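Local structure of GlcNAc Inducible Gene 2, GIG2 (6AKZ) at residues A147-M152 / L370-T375; S251-L256 / Q374-I379. The protein binds an iron ion in a cupin-type fold and is probably an oxygenase of the DUF1479 family, encoded by a gene inducible by N-acetylglucosamine. All blocks are in the same frame, centred on the assembly; numbering follows the deposited sequence.

Interaction 1: A147-M152 / L370-T375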
loop_
_atom_site.group_PDB
_atom_site.type_symbol
_atom_site.label_atom_id
_atom_site.label_comp_id
_atom_site.label_asym_id
_atom_site.label_seq_id
_atom_site.Cartn_x
_atom_site.Cartn_y
_atom_site.Cartn_z
ATOM N N ALA A 147 16.874 5.911 -4.894
ATOM C CA ALA A 147 17.116 5.080 -6.068
ATOM C C ALA A 147 16.096 3.965 -6.189
ATOM O O ALA A 147 15.521 3.745 -7.270
ATOM C CB ALA A 147 18.536 4.507 -6.070
ATOM N N ILE A 148 15.841 3.246 -5.115
ATOM C CA ILE A 148 14.890 2.129 -5.227
ATOM C C ILE A 148 13.483 2.611 -5.450
ATOM O O ILE A 148 12.737 1.990 -6.191
ATOM C CB ILE A 148 14.918 1.103 -4.066
ATOM C CG1 ILE A 148 14.475 1.737 -2.775
ATOM C CG2 ILE A 148 16.337 0.488 -3.948
ATOM C CD1 ILE A 148 14.439 0.763 -1.596
ATOM N N PHE A 149 13.104 3.732 -4.873
ATOM C CA PHE A 149 11.791 4.305 -5.203
ATOM C C PHE A 149 11.700 4.733 -6.665
ATOM O O PHE A 149 10.659 4.532 -7.282
ATOM C CB PHE A 149 11.438 5.414 -4.214
ATOM C CG PHE A 149 10.908 4.878 -2.921
ATOM C CD1 PHE A 149 11.762 4.483 -1.909
ATOM C CD2 PHE A 149 9.535 4.684 -2.756
ATOM C CE1 PHE A 149 11.272 3.937 -0.700
ATOM C CE2 PHE A 149 9.009 4.163 -1.540
ATOM C CZ PHE A 149 9.871 3.763 -0.529
ATOM N N LYS A 150 12.772 5.311 -7.223
ATOM C CA LYS A 150 12.782 5.665 -8.631
ATOM C C LYS A 150 12.565 4.410 -9.457
ATOM O O LYS A 150 11.763 4.393 -10.375
ATOM C CB LYS A 150 14.078 6.334 -9.078
ATOM C CG LYS A 150 14.280 7.755 -8.661
ATOM C CD LYS A 150 15.680 8.229 -9.099
ATOM C CE LYS A 150 16.351 9.259 -8.166
ATOM N NZ LYS A 150 17.672 8.795 -7.586
ATOM N N ALA A 151 13.223 3.326 -9.101
ATOM C CA ALA A 151 13.136 2.085 -9.899
ATOM C C ALA A 151 11.711 1.484 -9.803
ATOM O O ALA A 151 11.124 1.096 -10.790
ATOM C CB ALA A 151 14.137 1.096 -9.408
ATOM N N MET A 152 11.137 1.493 -8.595
ATOM C CA MET A 152 9.737 1.036 -8.425
ATOM C C MET A 152 8.745 1.830 -9.193
ATOM O O MET A 152 7.812 1.258 -9.758
ATOM C CB MET A 152 9.312 0.946 -6.959
ATOM C CG MET A 152 10.200 -0.053 -6.109
ATOM S SD MET A 152 10.605 -1.616 -6.811
ATOM C CE MET A 152 9.033 -2.469 -6.646
ATOM N N LEU A 370 11.311 0.194 9.667
ATOM C CA LEU A 370 10.914 1.612 9.503
ATOM C C LEU A 370 10.036 1.671 8.270
ATOM O O LEU A 370 10.497 1.323 7.183
ATOM C CB LEU A 370 12.181 2.403 9.300
ATOM C CG LEU A 370 12.224 3.953 9.143
ATOM C CD1 LEU A 370 13.691 4.296 9.389
ATOM C CD2 LEU A 370 11.861 4.330 7.712
ATOM N N TYR A 371 8.772 1.969 8.492
ATOM C CA TYR A 371 7.765 2.002 7.443
ATOM C C TYR A 371 7.963 3.196 6.537
ATOM O O TYR A 371 8.118 4.317 7.029
ATOM C CB TYR A 371 6.337 2.037 7.981
ATOM C CG TYR A 371 5.956 0.677 8.622
ATOM C CD1 TYR A 371 5.425 -0.347 7.870
ATOM C CD2 TYR A 371 6.237 0.444 9.955
ATOM C CE1 TYR A 371 5.130 -1.602 8.441
ATOM C CE2 TYR A 371 5.919 -0.799 10.528
ATOM C CZ TYR A 371 5.391 -1.809 9.786
ATOM O OH TYR A 371 5.125 -3.066 10.351
ATOM N N TYR A 372 7.917 2.942 5.228
ATOM C CA TYR A 372 8.024 4.008 4.190
ATOM C C TYR A 372 7.462 3.456 2.908
ATOM O O TYR A 372 8.024 2.489 2.395
ATOM C CB TYR A 372 9.513 4.480 4.099
ATOM C CG TYR A 372 9.735 5.654 3.187
ATOM C CD1 TYR A 372 8.824 6.754 3.194
ATOM C CD2 TYR A 372 10.913 5.763 2.444
ATOM C CE1 TYR A 372 9.064 7.860 2.365
ATOM C CE2 TYR A 372 11.105 6.843 1.573
ATOM C CZ TYR A 372 10.177 7.859 1.551
ATOM O OH TYR A 372 10.321 8.949 0.720
ATOM N N GLY A 373 6.344 4.043 2.401
ATOM C CA GLY A 373 5.614 3.617 1.276
ATOM C C GLY A 373 5.898 4.506 0.122
ATOM O O GLY A 373 6.490 5.601 0.263
ATOM N N GLN A 374 5.489 4.030 -1.061
ATOM C CA GLN A 374 5.523 4.869 -2.223
ATOM C C GLN A 374 4.268 5.694 -2.375
ATOM O O GLN A 374 3.175 5.132 -2.465
ATOM C CB GLN A 374 5.705 3.962 -3.458
ATOM C CG GLN A 374 5.780 4.773 -4.753
ATOM C CD GLN A 374 6.225 3.917 -5.909
ATOM O OE1 GLN A 374 5.479 3.140 -6.397
ATOM N NE2 GLN A 374 7.459 4.151 -6.416
ATOM N N THR A 375 4.429 7.015 -2.403
ATOM C CA THR A 375 3.329 7.939 -2.421
ATOM C C THR A 375 3.654 8.937 -3.565
ATOM O O THR A 375 4.406 9.893 -3.410
ATOM C CB THR A 375 3.288 8.684 -1.082
ATOM O OG1 THR A 375 3.171 7.736 -0.011
ATOM C CG2 THR A 375 2.141 9.661 -1.053
#
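Phe-149 meets Tyr-372, Gly-373 and Gln-374 in a contact that is mostly aromatic and apolar. CG of Phe-149 lies anti to the carbonyl carbon, beside the backbone N (chi1 -80°), which sends the ring toward the chain leaving the strand. Its CE1 corner approaches CD2 of Tyr-372 at 3.7 Å. The two ring planes are inclined at 47°, an oblique pairing. The far edge of the Phe-149 ring runs along backbone: the carbonyl O of Tyr-372 and the N of Gln-374 lie near the ring plane, and CE2 comes to 3.4 Å from the O of Gly-373. CB of Gln-374 packs 3.8 Å from the same CE2, the two side chains passing in opposite directions.

The polar part lies nearer the helix. The extended Gln-374 chain brings NE2 to 3.3 Å from the backbone O of Phe-149 and 3.7 Å from CB of Met-152, whose sulfur end bends off elsewhere. The other amide atom, OE1, is hydrogen-bonded to Thr-255, while Gln-171 bonds both the hydroxyl of Tyr-372 and the O of Gly-373, serving polar groups inside a buried contact.

Helix 143-153 thus packs against the exit of strand 367-371. Phe-348 meets Phe-149 edge-to-face from strand 346-350, Arg-140 of helix 134-140 touches Tyr-372, and Leu-256 of strand 256-261 touches both Met-152 and Gln-374.

Interaction 2: S251-L256 / Q374-I379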
loop_
_atom_site.group_PDB
_atom_site.type_symbol
_atom_site.label_atom_id
_atom_site.label_comp_id
_atom_site.label_asym_id
_atom_site.label_seq_id
_atom_site.Cartn_x
_atom_site.Cartn_y
_atom_site.Cartn_z
ATOM N N SER A 251 -4.607 8.234 5.059
ATOM C CA SER A 251 -5.083 9.355 4.271
ATOM C C SER A 251 -4.352 9.542 2.949
ATOM O O SER A 251 -4.786 10.348 2.171
ATOM C CB SER A 251 -4.913 10.679 5.061
ATOM O OG SER A 251 -5.889 10.727 6.046
ATOM N N SER A 252 -3.268 8.849 2.696
ATOM C CA SER A 252 -2.535 9.002 1.430
ATOM C C SER A 252 -2.870 7.839 0.457
ATOM O O SER A 252 -3.331 6.773 0.871
ATOM C CB SER A 252 -1.033 9.007 1.727
ATOM O OG SER A 252 -0.602 7.697 2.170
ATOM N N PHE A 253 -2.682 8.111 -0.827
ATOM C CA PHE A 253 -2.749 7.150 -1.927
ATOM C C PHE A 253 -1.366 6.586 -2.081
ATOM O O PHE A 253 -0.449 7.307 -2.535
ATOM C CB PHE A 253 -3.218 7.842 -3.204
ATOM C CG PHE A 253 -3.040 7.054 -4.432
ATOM C CD1 PHE A 253 -3.427 5.698 -4.506
ATOM C CD2 PHE A 253 -2.501 7.631 -5.541
ATOM C CE1 PHE A 253 -3.242 4.978 -5.679
ATOM C CE2 PHE A 253 -2.283 6.897 -6.707
ATOM C CZ PHE A 253 -2.650 5.568 -6.780
ATOM N N ARG A 254 -1.156 5.330 -1.636
ATOM C CA ARG A 254 0.187 4.733 -1.742
ATOM C C ARG A 254 0.024 3.614 -2.807
ATOM O O ARG A 254 -0.933 2.829 -2.717
ATOM C CB ARG A 254 0.618 4.097 -0.406
ATOM C CG ARG A 254 0.712 5.095 0.764
ATOM C CD ARG A 254 1.029 4.407 2.070
ATOM N NE ARG A 254 -0.077 3.548 2.493
ATOM C CZ ARG A 254 -0.044 2.730 3.544
ATOM N NH1 ARG A 254 1.009 2.734 4.336
ATOM N NH2 ARG A 254 -1.124 1.996 3.855
ATOM N N THR A 255 0.909 3.595 -3.793
ATOM C CA THR A 255 0.985 2.561 -4.794
ATOM C C THR A 255 1.592 1.316 -4.180
ATOM O O THR A 255 1.205 0.185 -4.570
ATOM C CB THR A 255 1.840 2.997 -5.990
ATOM O OG1 THR A 255 3.064 3.638 -5.559
ATOM C CG2 THR A 255 1.105 4.017 -6.797
ATOM N N LEU A 256 2.578 1.520 -3.310
ATOM C CA LEU A 256 3.250 0.416 -2.665
ATOM C C LEU A 256 3.364 0.657 -1.216
ATOM O O LEU A 256 3.678 1.802 -0.814
ATOM C CB LEU A 256 4.666 0.282 -3.209
ATOM C CG LEU A 256 4.836 -0.018 -4.699
ATOM C CD1 LEU A 256 6.342 0.008 -5.006
ATOM C CD2 LEU A 256 4.218 -1.369 -5.046
ATOM N N GLN A 374 5.489 4.030 -1.061
ATOM C CA GLN A 374 5.523 4.869 -2.223
ATOM C C GLN A 374 4.268 5.694 -2.375
ATOM O O GLN A 374 3.175 5.132 -2.465
ATOM C CB GLN A 374 5.705 3.962 -3.458
ATOM C CG GLN A 374 5.780 4.773 -4.753
ATOM C CD GLN A 374 6.225 3.917 -5.909
ATOM O OE1 GLN A 374 5.479 3.140 -6.397
ATOM N NE2 GLN A 374 7.459 4.151 -6.416
ATOM N N THR A 375 4.429 7.015 -2.403
ATOM C CA THR A 375 3.329 7.939 -2.421
ATOM C C THR A 375 3.654 8.937 -3.565
ATOM O O THR A 375 4.406 9.893 -3.410
ATOM C CB THR A 375 3.288 8.684 -1.082
ATOM O OG1 THR A 375 3.171 7.736 -0.011
ATOM C CG2 THR A 375 2.141 9.661 -1.053
ATOM N N PRO A 376 3.110 8.704 -4.758
ATOM C CA PRO A 376 3.424 9.618 -5.858
ATOM C C PRO A 376 2.741 10.969 -5.720
ATOM O O PRO A 376 1.648 11.071 -5.128
ATOM C CB PRO A 376 2.877 8.851 -7.102
ATOM C CG PRO A 376 1.674 8.063 -6.504
ATOM C CD PRO A 376 2.167 7.630 -5.121
ATOM N N LEU A 377 3.406 11.965 -6.288
ATOM C CA LEU A 377 2.804 13.252 -6.442
ATOM C C LEU A 377 1.573 13.089 -7.331
ATOM O O LEU A 377 1.669 12.712 -8.489
ATOM C CB LEU A 377 3.778 14.306 -6.986
ATOM C CG LEU A 377 3.129 15.685 -7.327
ATOM C CD1 LEU A 377 2.625 16.316 -6.042
ATOM C CD2 LEU A 377 4.271 16.531 -7.922
ATOM N N SER A 378 0.442 13.276 -6.755
ATOM C CA SER A 378 -0.845 13.015 -7.470
ATOM C C SER A 378 -1.945 13.745 -6.860
ATOM O O SER A 378 -1.870 14.233 -5.714
ATOM C CB SER A 378 -1.161 11.473 -7.539
ATOM O OG SER A 378 -1.599 11.029 -6.273
ATOM N N ILE A 379 -3.023 13.872 -7.597
ATOM C CA ILE A 379 -4.136 14.765 -7.123
ATOM C C ILE A 379 -4.718 14.410 -5.742
ATOM O O ILE A 379 -4.995 15.318 -4.921
ATOM C CB ILE A 379 -5.195 14.931 -8.209
ATOM C CG1 ILE A 379 -6.080 16.123 -7.930
ATOM C CG2 ILE A 379 -6.050 13.706 -8.430
ATOM C CD1 ILE A 379 -5.337 17.433 -8.071
#
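Thr-255 turns its OG1 between its own backbone N and carbonyl carbon (chi1 45°), where it meets the amide of Gln-374, whose CG stands anti to the backbone N (chi1 -179°). The hydroxyl donates to OE1 over 2.6 Å, in the carbonyl plane and on a lone pair, with a C=O...O angle of 109°. This bond holds OE1, and CD1 of Leu-256 lies 3.5 Å from the same OE1, its side chain running alongside Gln-374.

The backbones add two bonds. Gln-374 N donates to Leu-256 O at 2.9 Å, and Thr-255 N gives a weak, bent bond to Gln-374 O. That oxygen also receives a CH...O contact from CA of Arg-254 at 3.1 Å, so Gln-374 is engaged through its N, O and side chain.

Farther along, Pro-376 CG touches two side chains of segment 251-256: it lies 4.1 Å from CE2 of Phe-253, the side chains crossing at about a right angle, and CG2 of Thr-255 points at the same CG. OG of Ser-378 sits at the edge of the Phe-253 ring, 3.6 Å from CD2. Asn-381 ND2 bonds both Phe-253 O and Pro-376 O, bridging the two segments.

The side chain of Arg-254 leads away from segment 374-379, makes a long, weak ion pair with Asp-176, and lies about 4 Å from that of the iron ligand Asp-194 and about 7 Å from the iron ion. The arrangement joins the loop entering strand 256-261 to the chain leaving strand 367-371, neighbouring antiparallel strands of the main sheet, beside the two-histidine, one-aspartate iron site seen in many cupin-type oxygenases.

From the N terminus, helix 143-153 comes first, and interaction 1 closes the longer loop, with 217 residues between segments 147-152 and 370-375. Strand 178-181 and the iron ligands His-192 and Asp-194 lie within that span. Segment 251-256 follows, and interaction 2 closes a loop of 117 residues that contains the third ligand, His-355. Because segments 370-375 and 374-379 overlap at Gln-374 and Thr-375, both loops end on the same piece of chain, the second starting inside the first. The contacts also touch directly, Met-152 CB lying 3.7 Å from Leu-256 CD1. Together they tie helix 143-153, the lead-in to strand 256-261 and the exit of strand 367-371 into one buried region.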